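Local coordinates for DotI (Legionella pneumophila, PDB 3WZ4), which forms part of an inner-membrane complex essential for type IV secretion, this chain being the periplasmic domain of the protein, at residues Leu11-Gln16 against Ser37-Ala42; Asp31-Ser36 against Glu43-Phe48. One frame throughout, in Å; residues are numbered along the deposited sequence.

From the N terminus the chain runs through helix 7-21, short strand 24-25 and helix 29-35, then turns through 37-42 into helix 42-54. Interaction 1 closes the longer loop, bringing the turn back to the first helix across 20 intervening residues. Interaction 2 closes a short hairpin of helices, 31-36 against 43-48, around that same turn. The two contacts therefore cross, in the order 11-16, 31-36, 37-42, 43-48, and they also touch: F40 packs on F48, and the CA of S37 on the W45 ring. Interaction 1 ties helix 7-21 to the turn, and interaction 2 ties the two flanking helices together; the turn is itself hydrogen-bonded to strand 129-138 of the antiparallel sheet.

Interaction 1 of 2, residues Leu11-Gln16 against Ser37-Ala42; sequences LQWANQ and SGFFTA
One turn and a half of helix 7-21 faces a connection, 37-42, whose first three residues have helical backbone angles and whose F40 and T41 are extended; W13 and F39 bridge the gap. With CG anti to the backbone N (chi1 -174°), the W13 indole reaches out from its helix, and its six-membered ring receives the edge of the F39 ring. The pair is an offset edge-to-face stack, centroids 5.5 Å apart and planes at 68°, closest where W13 CZ2 lies 3.4 Å from F39 CD1. The two side chains slide past each other in opposite directions. F39 CD1 and CE1 lie over the indole face, CE1 standing 4.0 Å from W13 NE1 of the pyrrole part. At the far corner of the indole, W13 CH2 comes within 3.1 Å of F39 O, which lies at the ring edge in its plane, where the slightly positive aryl C-H would favour an oxygen. The domain belongs to the NTF2 clan, in which helices pack on a curved antiparallel sheet, and W13 lies between helix and sheet, touching I117, I129 and I131. Backbone hydrogen bonds of F39 and T41 with I131 fasten the connection to strand 129-138. T41 is the N-cap of helix 42-54, its OG1 bonding to the N of G44.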
loop_
_atom_site.group_PDB
_atom_site.type_symbol
_atom_site.label_atom_id
_atom_site.label_comp_id
_atom_site.label_asym_id
_atom_site.label_seq_id
_atom_site.Cartn_x
_atom_site.Cartn_y
_atom_site.Cartn_z
ATOM N N LEU A 11 -9.698 3.075 7.819
ATOM C CA LEU A 11 -9.630 1.683 7.383
ATOM C C LEU A 11 -9.941 1.531 5.892
ATOM O O LEU A 11 -9.153 0.954 5.146
ATOM C CB LEU A 11 -10.559 0.808 8.224
ATOM C CG LEU A 11 -10.072 0.521 9.646
ATOM C CD1 LEU A 11 -11.225 0.152 10.563
ATOM C CD2 LEU A 11 -9.018 -0.571 9.641
ATOM N N GLN A 12 -11.086 2.049 5.462
ATOM C CA GLN A 12 -11.455 1.993 4.051
ATOM C C GLN A 12 -10.329 2.551 3.191
ATOM O O GLN A 12 -9.994 1.998 2.144
ATOM C CB GLN A 12 -12.747 2.769 3.783
ATOM C CG GLN A 12 -13.980 2.181 4.451
ATOM C CD GLN A 12 -15.267 2.626 3.778
ATOM O OE1 GLN A 12 -15.312 2.817 2.561
ATOM N NE2 GLN A 12 -16.321 2.795 4.569
ATOM N N TRP A 13 -9.739 3.647 3.654
ATOM C CA TRP A 13 -8.636 4.286 2.953
ATOM C C TRP A 13 -7.407 3.376 2.879
ATOM O O TRP A 13 -6.781 3.250 1.823
ATOM C CB TRP A 13 -8.284 5.603 3.640
ATOM C CG TRP A 13 -7.265 6.425 2.920
ATOM C CD1 TRP A 13 -7.497 7.333 1.928
ATOM C CD2 TRP A 13 -5.851 6.431 3.147
ATOM N NE1 TRP A 13 -6.313 7.899 1.517
ATOM C CE2 TRP A 13 -5.289 7.364 2.252
ATOM C CE3 TRP A 13 -5.006 5.737 4.018
ATOM C CZ2 TRP A 13 -3.921 7.620 2.204
ATOM C CZ3 TRP A 13 -3.647 5.992 3.967
ATOM C CH2 TRP A 13 -3.119 6.927 3.066
ATOM N N ALA A 14 -7.063 2.750 4.001
ATOM C CA ALA A 14 -5.925 1.836 4.054
ATOM C C ALA A 14 -6.140 0.652 3.115
ATOM O O ALA A 14 -5.198 0.156 2.496
ATOM C CB ALA A 14 -5.697 1.351 5.483
ATOM N N ASN A 15 -7.388 0.209 3.017
ATOM C CA ASN A 15 -7.768 -0.852 2.097
ATOM C C ASN A 15 -7.458 -0.457 0.658
ATOM O O ASN A 15 -6.898 -1.243 -0.103
ATOM C CB ASN A 15 -9.259 -1.167 2.246
ATOM C CG ASN A 15 -9.693 -2.377 1.437
ATOM O OD1 ASN A 15 -9.012 -2.791 0.500
ATOM N ND2 ASN A 15 -10.838 -2.948 1.797
ATOM N N GLN A 16 -7.823 0.769 0.293
ATOM C CA GLN A 16 -7.577 1.278 -1.053
ATOM C C GLN A 16 -6.085 1.352 -1.353
ATOM O O GLN A 16 -5.633 0.913 -2.411
ATOM C CB GLN A 16 -8.192 2.668 -1.224
ATOM C CG GLN A 16 -9.667 2.755 -0.875
ATOM C CD GLN A 16 -10.185 4.184 -0.912
ATOM O OE1 GLN A 16 -10.880 4.630 0.002
ATOM N NE2 GLN A 16 -9.845 4.910 -1.973
ATOM N N SER A 37 1.891 8.047 -4.912
ATOM C CA SER A 37 2.709 8.851 -4.004
ATOM C C SER A 37 1.861 9.675 -3.034
ATOM O O SER A 37 2.301 9.997 -1.929
ATOM C CB SER A 37 3.657 9.764 -4.786
ATOM O OG SER A 37 2.965 10.850 -5.376
ATOM N N GLY A 38 0.644 10.004 -3.449
ATOM C CA GLY A 38 -0.253 10.800 -2.631
ATOM C C GLY A 38 -0.725 10.089 -1.376
ATOM O O GLY A 38 -1.118 10.733 -0.403
ATOM N N PHE A 39 -0.690 8.760 -1.395
ATOM C CA PHE A 39 -1.072 7.964 -0.236
ATOM C C PHE A 39 -0.027 8.063 0.869
ATOM O O PHE A 39 -0.310 7.766 2.028
ATOM C CB PHE A 39 -1.232 6.487 -0.617
ATOM C CG PHE A 39 -2.437 6.197 -1.466
ATOM C CD1 PHE A 39 -3.713 6.464 -0.999
ATOM C CD2 PHE A 39 -2.295 5.631 -2.720
ATOM C CE1 PHE A 39 -4.824 6.188 -1.776
ATOM C CE2 PHE A 39 -3.401 5.351 -3.503
ATOM C CZ PHE A 39 -4.666 5.631 -3.030
ATOM N N PHE A 40 1.184 8.471 0.504
ATOM C CA PHE A 40 2.318 8.375 1.418
ATOM C C PHE A 40 2.769 9.711 1.991
ATOM O O PHE A 40 2.608 10.756 1.366
ATOM C CB PHE A 40 3.501 7.692 0.723
ATOM C CG PHE A 40 3.245 6.258 0.363
ATOM C CD1 PHE A 40 2.705 5.927 -0.868
ATOM C CD2 PHE A 40 3.545 5.241 1.257
ATOM C CE1 PHE A 40 2.469 4.612 -1.203
ATOM C CE2 PHE A 40 3.310 3.920 0.929
ATOM C CZ PHE A 40 2.772 3.602 -0.302
ATOM N N THR A 41 3.335 9.661 3.192
ATOM C CA THR A 41 3.987 10.818 3.782
ATOM C C THR A 41 5.403 10.912 3.231
ATOM O O THR A 41 5.862 10.012 2.525
ATOM C CB THR A 41 4.067 10.698 5.317
ATOM O OG1 THR A 41 4.946 9.621 5.668
ATOM C CG2 THR A 41 2.689 10.441 5.908
ATOM N N ALA A 42 6.095 11.996 3.562
ATOM C CA ALA A 42 7.464 12.200 3.106
ATOM C C ALA A 42 8.321 10.968 3.381
ATOM O O ALA A 42 8.911 10.396 2.465
ATOM C CB ALA A 42 8.070 13.437 3.773
#

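Interaction 2 of 2, residues Asp31-Ser36 against Glu43-Phe48; sequences DELQAS and EGWDQF
W45 reaches across to helix 29-35 with the outer edge of its indole, meeting L33 and S36, and less certainly Q34, near the helix C terminus. Its CG is anti to the backbone N (chi1 -177°), which carries the six-membered ring out from helix 42-54 over a CA separation of 9.2 Å between W45 and S36. W45 CH2 makes the central contacts, 3.6 Å from the CD1 branch of L33, whose side chain crosses the indole at about a right angle, and 3.5 Å from L33 O, near the ring plane. On one flank, in one of two modelled conformers, the Q34 amide approaches, OE1 3.6 Å from W45 CZ2, its plane turned 73° from the ring. On the other, S36 OG sits 3.8 Å from W45 CZ3 and also nears F48 CE2. The helices form a hairpin at the domain surface, joined by 37-42; F48 extends the contact, stacking on F40 and meeting F134 edge-to-face. S36 OG donates to L33 O (2.6 Å), as does S36 N. Two donors grip L33 O beside the indole edge, where aryl C-H groups could add weak electrostatic attraction to a contact otherwise made by van der Waals packing.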
loop_
_atom_site.group_PDB
_atom_site.type_symbol
_atom_site.label_atom_id
_atom_site.label_comp_id
_atom_site.label_asym_id
_atom_site.label_seq_id
_atom_site.Cartn_x
_atom_site.Cartn_y
_atom_site.Cartn_z
ATOM N N ASP A 31 3.411 5.057 -14.325
ATOM C CA ASP A 31 2.255 5.911 -14.063
ATOM C C ASP A 31 1.584 5.499 -12.763
ATOM O O ASP A 31 1.291 6.337 -11.912
ATOM C CB ASP A 31 1.240 5.810 -15.202
ATOM C CG ASP A 31 1.853 6.095 -16.552
ATOM O OD1 ASP A 31 2.698 7.013 -16.639
ATOM O OD2 ASP A 31 1.497 5.395 -17.525
ATOM N N GLU A 32 1.333 4.200 -12.623
ATOM C CA GLU A 32 0.713 3.670 -11.416
ATOM C C GLU A 32 1.581 3.931 -10.197
ATOM O O GLU A 32 1.086 4.372 -9.164
ATOM C CB GLU A 32 0.426 2.177 -11.561
ATOM C CG GLU A 32 -0.702 1.866 -12.525
ATOM C CD GLU A 32 -2.043 2.376 -12.037
ATOM O OE1 GLU A 32 -2.491 1.933 -10.959
ATOM O OE2 GLU A 32 -2.649 3.226 -12.727
ATOM N N LEU A 33 2.876 3.656 -10.321
ATOM C CA LEU A 33 3.823 3.973 -9.260
ATOM C C LEU A 33 3.605 5.383 -8.753
ATOM O O LEU A 33 3.358 5.604 -7.569
ATOM C CB LEU A 33 5.264 3.862 -9.765
ATOM C CG LEU A 33 6.289 4.678 -8.960
ATOM C CD1 LEU A 33 6.416 4.136 -7.540
ATOM C CD2 LEU A 33 7.651 4.716 -9.648
ATOM N N GLN A 34 3.697 6.336 -9.671
ATOM C CA GLN A 34 3.637 7.732 -9.279
ATOM C C GLN A 34 2.256 8.163 -8.785
ATOM O O GLN A 34 2.164 9.019 -7.903
ATOM C CB GLN A 34 4.137 8.647 -10.398
ATOM C CG GLN A 34 4.701 9.948 -9.868
ATOM C CD GLN A 34 5.511 9.742 -8.600
ATOM O OE1 GLN A 34 6.566 9.106 -8.618
ATOM N NE2 GLN A 34 5.013 10.267 -7.489
ATOM N N ALA A 35 1.197 7.559 -9.318
ATOM C CA ALA A 35 -0.160 7.909 -8.904
ATOM C C ALA A 35 -0.406 7.587 -7.435
ATOM O O ALA A 35 -1.359 8.079 -6.835
ATOM C CB ALA A 35 -1.192 7.208 -9.787
ATOM N N SER A 36 0.461 6.767 -6.853
ATOM C CA SER A 36 0.260 6.322 -5.479
ATOM C C SER A 36 1.008 7.167 -4.450
ATOM O O SER A 36 0.783 7.018 -3.253
ATOM C CB SER A 36 0.670 4.856 -5.328
ATOM O OG SER A 36 2.075 4.717 -5.454
ATOM N N GLU A 43 8.379 10.554 4.642
ATOM C CA GLU A 43 9.198 9.405 5.019
ATOM C C GLU A 43 8.599 8.082 4.536
ATOM O O GLU A 43 9.322 7.116 4.292
ATOM C CB GLU A 43 9.430 9.367 6.534
ATOM C CG GLU A 43 8.191 9.054 7.358
ATOM C CD GLU A 43 7.276 10.253 7.531
ATOM O OE1 GLU A 43 7.638 11.355 7.057
ATOM O OE2 GLU A 43 6.193 10.089 8.141
ATOM N N GLY A 44 7.278 8.043 4.398
ATOM C CA GLY A 44 6.606 6.848 3.925
ATOM C C GLY A 44 6.944 6.552 2.476
ATOM O O GLY A 44 7.137 5.397 2.093
ATOM N N TRP A 45 7.025 7.605 1.673
ATOM C CA TRP A 45 7.334 7.474 0.252
ATOM C C TRP A 45 8.760 6.969 0.046
ATOM O O TRP A 45 9.014 6.148 -0.833
ATOM C CB TRP A 45 7.121 8.815 -0.457
ATOM C CG TRP A 45 7.336 8.780 -1.945
ATOM C CD1 TRP A 45 8.233 9.522 -2.661
ATOM C CD2 TRP A 45 6.639 7.968 -2.898
ATOM N NE1 TRP A 45 8.137 9.220 -3.998
ATOM C CE2 TRP A 45 7.167 8.268 -4.170
ATOM C CE3 TRP A 45 5.622 7.013 -2.798
ATOM C CZ2 TRP A 45 6.709 7.651 -5.332
ATOM C CZ3 TRP A 45 5.171 6.401 -3.953
ATOM C CH2 TRP A 45 5.715 6.723 -5.204
ATOM N N ASP A 46 9.686 7.455 0.866
ATOM C CA ASP A 46 11.070 6.995 0.803
ATOM C C ASP A 46 11.176 5.507 1.131
ATOM O O ASP A 46 11.867 4.758 0.442
ATOM C CB ASP A 46 11.952 7.802 1.757
ATOM C CG ASP A 46 12.168 9.227 1.285
ATOM O OD1 ASP A 46 11.975 9.496 0.080
ATOM O OD2 ASP A 46 12.542 10.079 2.118
ATOM N N GLN A 47 10.487 5.088 2.187
ATOM C CA GLN A 47 10.518 3.697 2.622
ATOM C C GLN A 47 9.837 2.788 1.603
ATOM O O GLN A 47 10.316 1.692 1.312
ATOM C CB GLN A 47 9.866 3.557 4.000
ATOM C CG GLN A 47 9.917 2.154 4.586
ATOM C CD GLN A 47 8.654 1.362 4.315
ATOM O OE1 GLN A 47 7.563 1.926 4.202
ATOM N NE2 GLN A 47 8.794 0.047 4.206
ATOM N N PHE A 48 8.717 3.249 1.058
ATOM C CA PHE A 48 7.992 2.482 0.053
ATOM C C PHE A 48 8.832 2.308 -1.208
ATOM O O PHE A 48 8.883 1.220 -1.781
ATOM C CB PHE A 48 6.661 3.159 -0.281
ATOM C CG PHE A 48 5.867 2.457 -1.347
ATOM C CD1 PHE A 48 5.182 1.289 -1.063
ATOM C CD2 PHE A 48 5.798 2.974 -2.630
ATOM C CE1 PHE A 48 4.444 0.646 -2.043
ATOM C CE2 PHE A 48 5.065 2.334 -3.612
ATOM C CZ PHE A 48 4.387 1.168 -3.317
#